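PDB 5JK2: Tp0751, which probably acts as an adhesin of the syphilis spirochaete, its non-canonical lipocalin domain mediating attachment to extracellular matrix components and host cells. Local coordinates for residues His40-Gly52 / Ser94-Thr106. The protein carries 1 engineered substitution. Residues are numbered along the deposited sequence; the frame is centred on the assembly and turned at random.
Sequences HGEQGALQHLLAG and SAHTHRKTVSFLT
Gln47, Leu46 and Thr97 carry most of the contact between the connection leading from helix 26-39 into strand 52-56 and the beta-hairpin of strands 86-98 and 101-108. The setting is the eight-stranded antiparallel barrel of a non-canonical lipocalin, and residues 40-52 pass from the hairpin turn, near Glu42, along its strands to Phe104. Gln47 lies across the two hairpin strands. Gln47 CG touches two methyls, Thr97 CG2 at 3.9 Å and Val102 CG1, one from each strand, and its side chain crosses that of Val102 at about a right angle. Beyond CG the chain is extended (chi2 -178°), which carries the amide along to Ala95, where Gln47 NE2 stands 3.5 Å from Ala95 CB; it is about as near Ala95 O, without forming a hydrogen bond to it. The same Thr97 methyl, CG2, also lies 4.0 Å from Gln47 NE2. Leu46, next to Gln47 in the chain, has CG anti to its backbone N (chi1 155°) and brings CD2 up to the backbone of the turn at Arg99-Thr101, 3.8 Å from Val102 CG2. Ala38 of the helix and Phe122 of strand 115-122 also touch Leu46, so this buried leucine joins helix, loop and barrel in one apolar cluster. The same methyl, Val102 CG2, receives Leu50 CD1 at 3.9 Å, and the two leucines therefore share one branch of the valine while Gln47 takes the other. Toward the turn, the bent side chain of Glu42 brings OE2 to 3.5 Å from Arg99 N, a proximity that does not count as a hydrogen bond. At the far end, Leu50 CD1 meets the Phe104 ring edge-on, in the ring plane, 3.7 Å from both CZ and CE2.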
ATOM      1  N   HIS A  40     -11.121 -14.201  -7.527  1.00 65.20           N
ATOM      2  CA  HIS A  40     -10.854 -15.373  -8.352  1.00 70.00           C
ATOM      3  C   HIS A  40     -10.566 -14.952  -9.787  1.00 68.88           C
ATOM      4  O   HIS A  40      -9.877 -15.659 -10.523  1.00 70.90           O
ATOM      5  CB  HIS A  40     -12.037 -16.345  -8.313  1.00 74.02           C
ATOM      6  CG  HIS A  40     -13.301 -15.784  -8.886  1.00 79.94           C
ATOM      7  ND1 HIS A  40     -13.429 -15.436 -10.214  1.00 76.48           N
ATOM      8  CD2 HIS A  40     -14.497 -15.510  -8.312  1.00 81.67           C
ATOM      9  CE1 HIS A  40     -14.645 -14.970 -10.432  1.00 78.37           C
ATOM     10  NE2 HIS A  40     -15.315 -15.006  -9.294  1.00 79.66           N
ATOM     11  N   GLY A  41     -11.100 -13.798 -10.176  1.00 63.74           N
ATOM     12  CA  GLY A  41     -10.954 -13.304 -11.532  1.00 67.39           C
ATOM     13  C   GLY A  41      -9.504 -13.118 -11.927  1.00 67.21           C
ATOM     14  O   GLY A  41      -9.133 -13.365 -13.075  1.00 71.74           O
ATOM     15  N   GLU A  42      -8.684 -12.696 -10.968  1.00 64.96           N
ATOM     16  CA  GLU A  42      -7.264 -12.465 -11.207  1.00 67.94           C
ATOM     17  C   GLU A  42      -7.078 -11.483 -12.370  1.00 61.58           C
ATOM     18  O   GLU A  42      -6.125 -11.577 -13.144  1.00 65.10           O
ATOM     19  CB  GLU A  42      -6.550 -13.801 -11.469  1.00 69.79           C
ATOM     20  CG  GLU A  42      -5.613 -14.249 -10.345  1.00 66.33           C
ATOM     21  CD  GLU A  42      -4.150 -13.919 -10.618  1.00 68.03           C
ATOM     22  OE1 GLU A  42      -3.626 -14.342 -11.671  1.00 70.44           O
ATOM     23  OE2 GLU A  42      -3.524 -13.238  -9.776  1.00 58.72           O
ATOM     24  N   GLN A  43      -8.004 -10.535 -12.475  1.00 55.31           N
ATOM     25  CA  GLN A  43      -7.935  -9.498 -13.495  1.00 61.05           C
ATOM     26  C   GLN A  43      -6.658  -8.681 -13.325  1.00 62.14           C
ATOM     27  O   GLN A  43      -6.013  -8.737 -12.277  1.00 56.37           O
ATOM     28  CB  GLN A  43      -9.165  -8.589 -13.419  1.00 68.88           C
ATOM     29  CG  GLN A  43      -9.474  -7.827 -14.703  1.00 75.36           C
ATOM     30  CD  GLN A  43     -10.049  -6.449 -14.439  1.00 78.68           C
ATOM     31  OE1 GLN A  43     -10.776  -6.242 -13.469  1.00 81.40           O
ATOM     32  NE2 GLN A  43      -9.717  -5.494 -15.302  1.00 74.21           N
ATOM     33  N   GLY A  44      -6.304  -7.928 -14.361  1.00 64.28           N
ATOM     34  CA  GLY A  44      -5.090  -7.133 -14.378  1.00 62.69           C
ATOM     35  C   GLY A  44      -4.798  -6.366 -13.103  1.00 65.96           C
ATOM     36  O   GLY A  44      -3.708  -6.494 -12.545  1.00 66.66           O
ATOM     37  N   ALA A  45      -5.770  -5.589 -12.628  1.00 65.05           N
ATOM     38  CA  ALA A  45      -5.527  -4.650 -11.534  1.00 55.89           C
ATOM     39  C   ALA A  45      -6.266  -4.981 -10.237  1.00 55.84           C
ATOM     40  O   ALA A  45      -7.492  -4.883 -10.159  1.00 47.71           O
ATOM     41  CB  ALA A  45      -5.892  -3.246 -11.977  1.00 52.13           C
ATOM     42  N   LEU A  46      -5.494  -5.378  -9.229  1.00 56.67           N
ATOM     43  CA  LEU A  46      -5.942  -5.387  -7.840  1.00 49.07           C
ATOM     44  C   LEU A  46      -5.444  -4.104  -7.176  1.00 48.90           C
ATOM     45  O   LEU A  46      -5.967  -3.666  -6.150  1.00 44.97           O
ATOM     46  CB  LEU A  46      -5.422  -6.628  -7.104  1.00 54.21           C
ATOM     47  CG  LEU A  46      -5.266  -6.559  -5.579  1.00 56.49           C
ATOM     48  CD1 LEU A  46      -6.610  -6.423  -4.884  1.00 58.69           C
ATOM     49  CD2 LEU A  46      -4.518  -7.784  -5.071  1.00 63.95           C
ATOM     50  N   GLN A  47      -4.425  -3.506  -7.786  1.00 47.64           N
ATOM     51  CA  GLN A  47      -3.818  -2.282  -7.286  1.00 38.07           C
ATOM     52  C   GLN A  47      -4.835  -1.155  -7.238  1.00 37.03           C
ATOM     53  O   GLN A  47      -4.735  -0.245  -6.416  1.00 38.46           O
ATOM     54  CB  GLN A  47      -2.638  -1.872  -8.172  1.00 42.68           C
ATOM     55  CG  GLN A  47      -1.621  -2.978  -8.428  1.00 48.35           C
ATOM     56  CD  GLN A  47      -0.443  -2.509  -9.263  1.00 50.83           C
ATOM     57  OE1 GLN A  47      -0.324  -1.325  -9.576  1.00 56.06           O
ATOM     58  NE2 GLN A  47       0.434  -3.437  -9.627  1.00 54.55           N
ATOM     59  N   HIS A  48      -5.819  -1.225  -8.127  1.00 40.12           N
ATOM     60  CA  HIS A  48      -6.819  -0.177  -8.252  1.00 53.01           C
ATOM     61  C   HIS A  48      -7.569   0.016  -6.936  1.00 50.58           C
ATOM     62  O   HIS A  48      -8.112   1.089  -6.669  1.00 48.14           O
ATOM     63  CB  HIS A  48      -7.788  -0.510  -9.386  1.00 57.77           C
ATOM     64  CG  HIS A  48      -8.457   0.689  -9.985  1.00 67.61           C
ATOM     65  ND1 HIS A  48      -9.162   0.636 -11.169  1.00 66.73           N
ATOM     66  CD2 HIS A  48      -8.522   1.977  -9.566  1.00 68.20           C
ATOM     67  CE1 HIS A  48      -9.635   1.837 -11.451  1.00 67.13           C
ATOM     68  NE2 HIS A  48      -9.263   2.668 -10.497  1.00 70.72           N
ATOM     69  N   LEU A  49      -7.579  -1.025  -6.109  1.00 41.68           N
ATOM     70  CA  LEU A  49      -8.204  -0.950  -4.794  1.00 38.75           C
ATOM     71  C   LEU A  49      -7.323  -0.209  -3.794  1.00 34.21           C
ATOM     72  O   LEU A  49      -7.813   0.284  -2.780  1.00 35.26           O
ATOM     73  CB  LEU A  49      -8.514  -2.353  -4.265  1.00 47.74           C
ATOM     74  CG  LEU A  49      -9.706  -3.094  -4.878  1.00 45.52           C
ATOM     75  CD1 LEU A  49      -9.775  -4.512  -4.339  1.00 39.14           C
ATOM     76  CD2 LEU A  49     -11.011  -2.354  -4.605  1.00 52.61           C
ATOM     77  N   LEU A  50      -6.025  -0.136  -4.072  1.00 34.47           N
ATOM     78  CA  LEU A  50      -5.091   0.503  -3.149  1.00 37.37           C
ATOM     79  C   LEU A  50      -5.120   2.020  -3.259  1.00 31.45           C
ATOM     80  O   LEU A  50      -4.854   2.720  -2.281  1.00 25.46           O
ATOM     81  CB  LEU A  50      -3.667   0.004  -3.394  1.00 32.32           C
ATOM     82  CG  LEU A  50      -3.404  -1.446  -2.991  1.00 31.97           C
ATOM     83  CD1 LEU A  50      -2.032  -1.880  -3.452  1.00 27.50           C
ATOM     84  CD2 LEU A  50      -3.538  -1.612  -1.486  1.00 29.09           C
ATOM     85  N   ALA A  51      -5.433   2.517  -4.451  1.00 34.48           N
ATOM     86  CA  ALA A  51      -5.472   3.953  -4.705  1.00 33.82           C
ATOM     87  C   ALA A  51      -6.331   4.677  -3.672  1.00 34.90           C
ATOM     88  O   ALA A  51      -7.557   4.570  -3.686  1.00 38.58           O
ATOM     89  CB  ALA A  51      -5.993   4.222  -6.102  1.00 37.80           C
ATOM     90  N   GLY A  52      -5.672   5.402  -2.771  1.00 26.39           N
ATOM     91  CA  GLY A  52      -6.360   6.173  -1.751  1.00 21.64           C
ATOM     92  C   GLY A  52      -5.622   6.185  -0.428  1.00 17.85           C
ATOM     93  O   GLY A  52      -4.485   5.734  -0.336  1.00 19.11           O
ATOM     94  N   SER A  94       8.581  -0.672  -9.445  1.00 37.90           N
ATOM     95  CA  SER A  94       7.877  -1.857  -9.929  1.00 40.09           C
ATOM     96  C   SER A  94       6.744  -2.246  -8.980  1.00 36.39           C
ATOM     97  O   SER A  94       6.736  -1.859  -7.812  1.00 36.28           O
ATOM     98  CB  SER A  94       8.844  -3.036 -10.105  1.00 37.95           C
ATOM     99  OG  SER A  94       9.257  -3.566  -8.858  1.00 39.21           O
ATOM    100  N   ALA A  95       5.788  -3.012  -9.497  1.00 36.96           N
ATOM    101  CA  ALA A  95       4.647  -3.463  -8.708  1.00 37.94           C
ATOM    102  C   ALA A  95       4.017  -4.700  -9.343  1.00 36.27           C
ATOM    103  O   ALA A  95       3.643  -4.681 -10.517  1.00 40.30           O
ATOM    104  CB  ALA A  95       3.622  -2.352  -8.580  1.00 48.88           C
ATOM    105  N   HIS A  96       3.896  -5.767  -8.556  1.00 36.85           N
ATOM    106  CA  HIS A  96       3.389  -7.047  -9.045  1.00 41.15           C
ATOM    107  C   HIS A  96       2.303  -7.604  -8.139  1.00 41.58           C
ATOM    108  O   HIS A  96       2.416  -7.557  -6.917  1.00 45.95           O
ATOM    109  CB  HIS A  96       4.527  -8.065  -9.166  1.00 51.81           C
ATOM    110  CG  HIS A  96       5.336  -7.917 -10.418  1.00 52.77           C
ATOM    111  ND1 HIS A  96       6.436  -7.091 -10.502  1.00 45.60           N
ATOM    112  CD2 HIS A  96       5.196  -8.484 -11.640  1.00 49.45           C
ATOM    113  CE1 HIS A  96       6.943  -7.159 -11.718  1.00 39.05           C
ATOM    114  NE2 HIS A  96       6.210  -7.997 -12.430  1.00 44.67           N
ATOM    115  N   THR A  97       1.251  -8.131  -8.759  1.00 47.39           N
ATOM    116  CA  THR A  97       0.163  -8.780  -8.041  1.00 48.23           C
ATOM    117  C   THR A  97       0.274 -10.296  -8.149  1.00 43.88           C
ATOM    118  O   THR A  97       0.550 -10.830  -9.221  1.00 48.99           O
ATOM    119  CB  THR A  97      -1.210  -8.354  -8.589  1.00 47.47           C
ATOM    120  OG1 THR A  97      -1.368  -8.853  -9.923  1.00 61.66           O
ATOM    121  CG2 THR A  97      -1.344  -6.843  -8.600  1.00 43.38           C
ATOM    122  N   HIS A  98       0.060 -10.986  -7.035  1.00 44.63           N
ATOM    123  CA  HIS A  98      -0.062 -12.437  -7.050  1.00 44.88           C
ATOM    124  C   HIS A  98      -1.103 -12.873  -6.029  1.00 51.00           C
ATOM    125  O   HIS A  98      -0.925 -12.675  -4.827  1.00 52.39           O
ATOM    126  CB  HIS A  98       1.279 -13.115  -6.758  1.00 51.49           C
ATOM    127  CG  HIS A  98       1.266 -14.593  -7.001  1.00 65.08           C
ATOM    128  ND1 HIS A  98       1.885 -15.495  -6.163  1.00 63.90           N
ATOM    129  CD2 HIS A  98       0.701 -15.326  -7.990  1.00 59.97           C
ATOM    130  CE1 HIS A  98       1.704 -16.719  -6.625  1.00 56.81           C
ATOM    131  NE2 HIS A  98       0.988 -16.644  -7.733  1.00 52.89           N
ATOM    132  N   ARG A  99      -2.186 -13.466  -6.521  1.00 52.99           N
ATOM    133  CA  ARG A  99      -3.287 -13.916  -5.676  1.00 53.49           C
ATOM    134  C   ARG A  99      -3.891 -12.748  -4.893  1.00 52.12           C
ATOM    135  O   ARG A  99      -4.745 -12.032  -5.415  1.00 56.66           O
ATOM    136  CB  ARG A  99      -2.814 -15.024  -4.730  1.00 60.61           C
ATOM    137  CG  ARG A  99      -2.137 -16.179  -5.442  1.00 63.58           C
ATOM    138  CD  ARG A  99      -1.959 -17.371  -4.520  1.00 71.82           C
ATOM    139  NE  ARG A  99      -3.218 -18.083  -4.302  1.00 87.39           N
ATOM    140  CZ  ARG A  99      -3.701 -19.021  -5.112  1.00 84.46           C
ATOM    141  NH1 ARG A  99      -3.039 -19.369  -6.209  1.00 80.80           N
ATOM    142  NH2 ARG A  99      -4.853 -19.613  -4.826  1.00 72.95           N
ATOM    143  N   LYS A 100      -3.443 -12.552  -3.654  1.00 49.93           N
ATOM    144  CA  LYS A 100      -3.985 -11.504  -2.790  1.00 55.27           C
ATOM    145  C   LYS A 100      -2.883 -10.605  -2.239  1.00 56.80           C
ATOM    146  O   LYS A 100      -3.034 -10.002  -1.172  1.00 51.90           O
ATOM    147  CB  LYS A 100      -4.772 -12.124  -1.633  1.00 54.85           C
ATOM    148  CG  LYS A 100      -5.963 -12.950  -2.081  1.00 60.51           C
ATOM    149  CD  LYS A 100      -6.718 -13.541  -0.900  1.00 64.76           C
ATOM    150  CE  LYS A 100      -8.124 -13.964  -1.303  1.00 62.68           C
ATOM    151  NZ  LYS A 100      -8.773 -14.841  -0.289  1.00 59.20           N
ATOM    152  N   THR A 101      -1.781 -10.513  -2.975  1.00 59.34           N
ATOM    153  CA  THR A 101      -0.622  -9.756  -2.526  1.00 54.68           C
ATOM    154  C   THR A 101      -0.039  -8.878  -3.627  1.00 48.80           C
ATOM    155  O   THR A 101       0.369  -9.372  -4.678  1.00 45.78           O
ATOM    156  CB  THR A 101       0.485 -10.692  -2.017  1.00 50.24           C
ATOM    157  OG1 THR A 101      -0.072 -11.637  -1.096  1.00 53.47           O
ATOM    158  CG2 THR A 101       1.591  -9.900  -1.328  1.00 53.77           C
ATOM    159  N   VAL A 102      -0.004  -7.575  -3.371  1.00 44.84           N
ATOM    160  CA  VAL A 102       0.725  -6.640  -4.220  1.00 41.56           C
ATOM    161  C   VAL A 102       2.101  -6.410  -3.609  1.00 37.38           C
ATOM    162  O   VAL A 102       2.211  -6.042  -2.440  1.00 38.91           O
ATOM    163  CB  VAL A 102      -0.003  -5.295  -4.366  1.00 46.65           C
ATOM    164  CG1 VAL A 102       0.681  -4.432  -5.418  1.00 38.06           C
ATOM    165  CG2 VAL A 102      -1.460  -5.516  -4.733  1.00 49.63           C
ATOM    166  N   SER A 103       3.144  -6.628  -4.403  1.00 35.64           N
ATOM    167  CA  SER A 103       4.515  -6.465  -3.936  1.00 33.43           C
ATOM    168  C   SER A 103       5.189  -5.296  -4.642  1.00 34.31           C
ATOM    169  O   SER A 103       5.418  -5.335  -5.851  1.00 31.69           O
ATOM    170  CB  SER A 103       5.312  -7.750  -4.159  1.00 42.36           C
ATOM    171  OG  SER A 103       4.921  -8.752  -3.237  1.00 33.51           O
ATOM    172  N   PHE A 104       5.510  -4.263  -3.871  1.00 29.03           N
ATOM    173  CA  PHE A 104       6.075  -3.036  -4.415  1.00 25.91           C
ATOM    174  C   PHE A 104       7.586  -2.954  -4.265  1.00 29.46           C
ATOM    175  O   PHE A 104       8.153  -3.450  -3.292  1.00 32.97           O
ATOM    176  CB  PHE A 104       5.459  -1.822  -3.726  1.00 32.42           C
ATOM    177  CG  PHE A 104       4.022  -1.595  -4.066  1.00 35.90           C
ATOM    178  CD1 PHE A 104       3.673  -0.817  -5.156  1.00 36.68           C
ATOM    179  CD2 PHE A 104       3.018  -2.144  -3.289  1.00 35.84           C
ATOM    180  CE1 PHE A 104       2.351  -0.596  -5.471  1.00 33.80           C
ATOM    181  CE2 PHE A 104       1.692  -1.927  -3.598  1.00 38.28           C
ATOM    182  CZ  PHE A 104       1.358  -1.152  -4.691  1.00 36.81           C
ATOM    183  N   LEU A 105       8.228  -2.316  -5.242  1.00 34.02           N
ATOM    184  CA  LEU A 105       9.611  -1.875  -5.109  1.00 37.47           C
ATOM    185  C   LEU A 105       9.615  -0.373  -5.333  1.00 26.61           C
ATOM    186  O   LEU A 105       9.473   0.094  -6.462  1.00 26.18           O
ATOM    187  CB  LEU A 105      10.540  -2.584  -6.105  1.00 40.20           C
ATOM    188  CG  LEU A 105      12.059  -2.381  -5.969  1.00 40.87           C
ATOM    189  CD1 LEU A 105      12.514  -1.033  -6.520  1.00 43.49           C
ATOM    190  CD2 LEU A 105      12.526  -2.541  -4.523  1.00 35.61           C
ATOM    191  N   THR A 106       9.765   0.376  -4.246  1.00 25.14           N
ATOM    192  CA  THR A 106       9.657   1.826  -4.289  1.00 26.26           C
ATOM    193  C   THR A 106      11.004   2.478  -4.003  1.00 23.97           C
ATOM    194  O   THR A 106      11.905   1.831  -3.483  1.00 28.12           O
ATOM    195  CB  THR A 106       8.622   2.333  -3.277  1.00 24.43           C
ATOM    196  OG1 THR A 106       9.184   2.307  -1.960  1.00 29.52           O
ATOM    197  CG2 THR A 106       7.372   1.468  -3.304  1.00 32.26           C
TER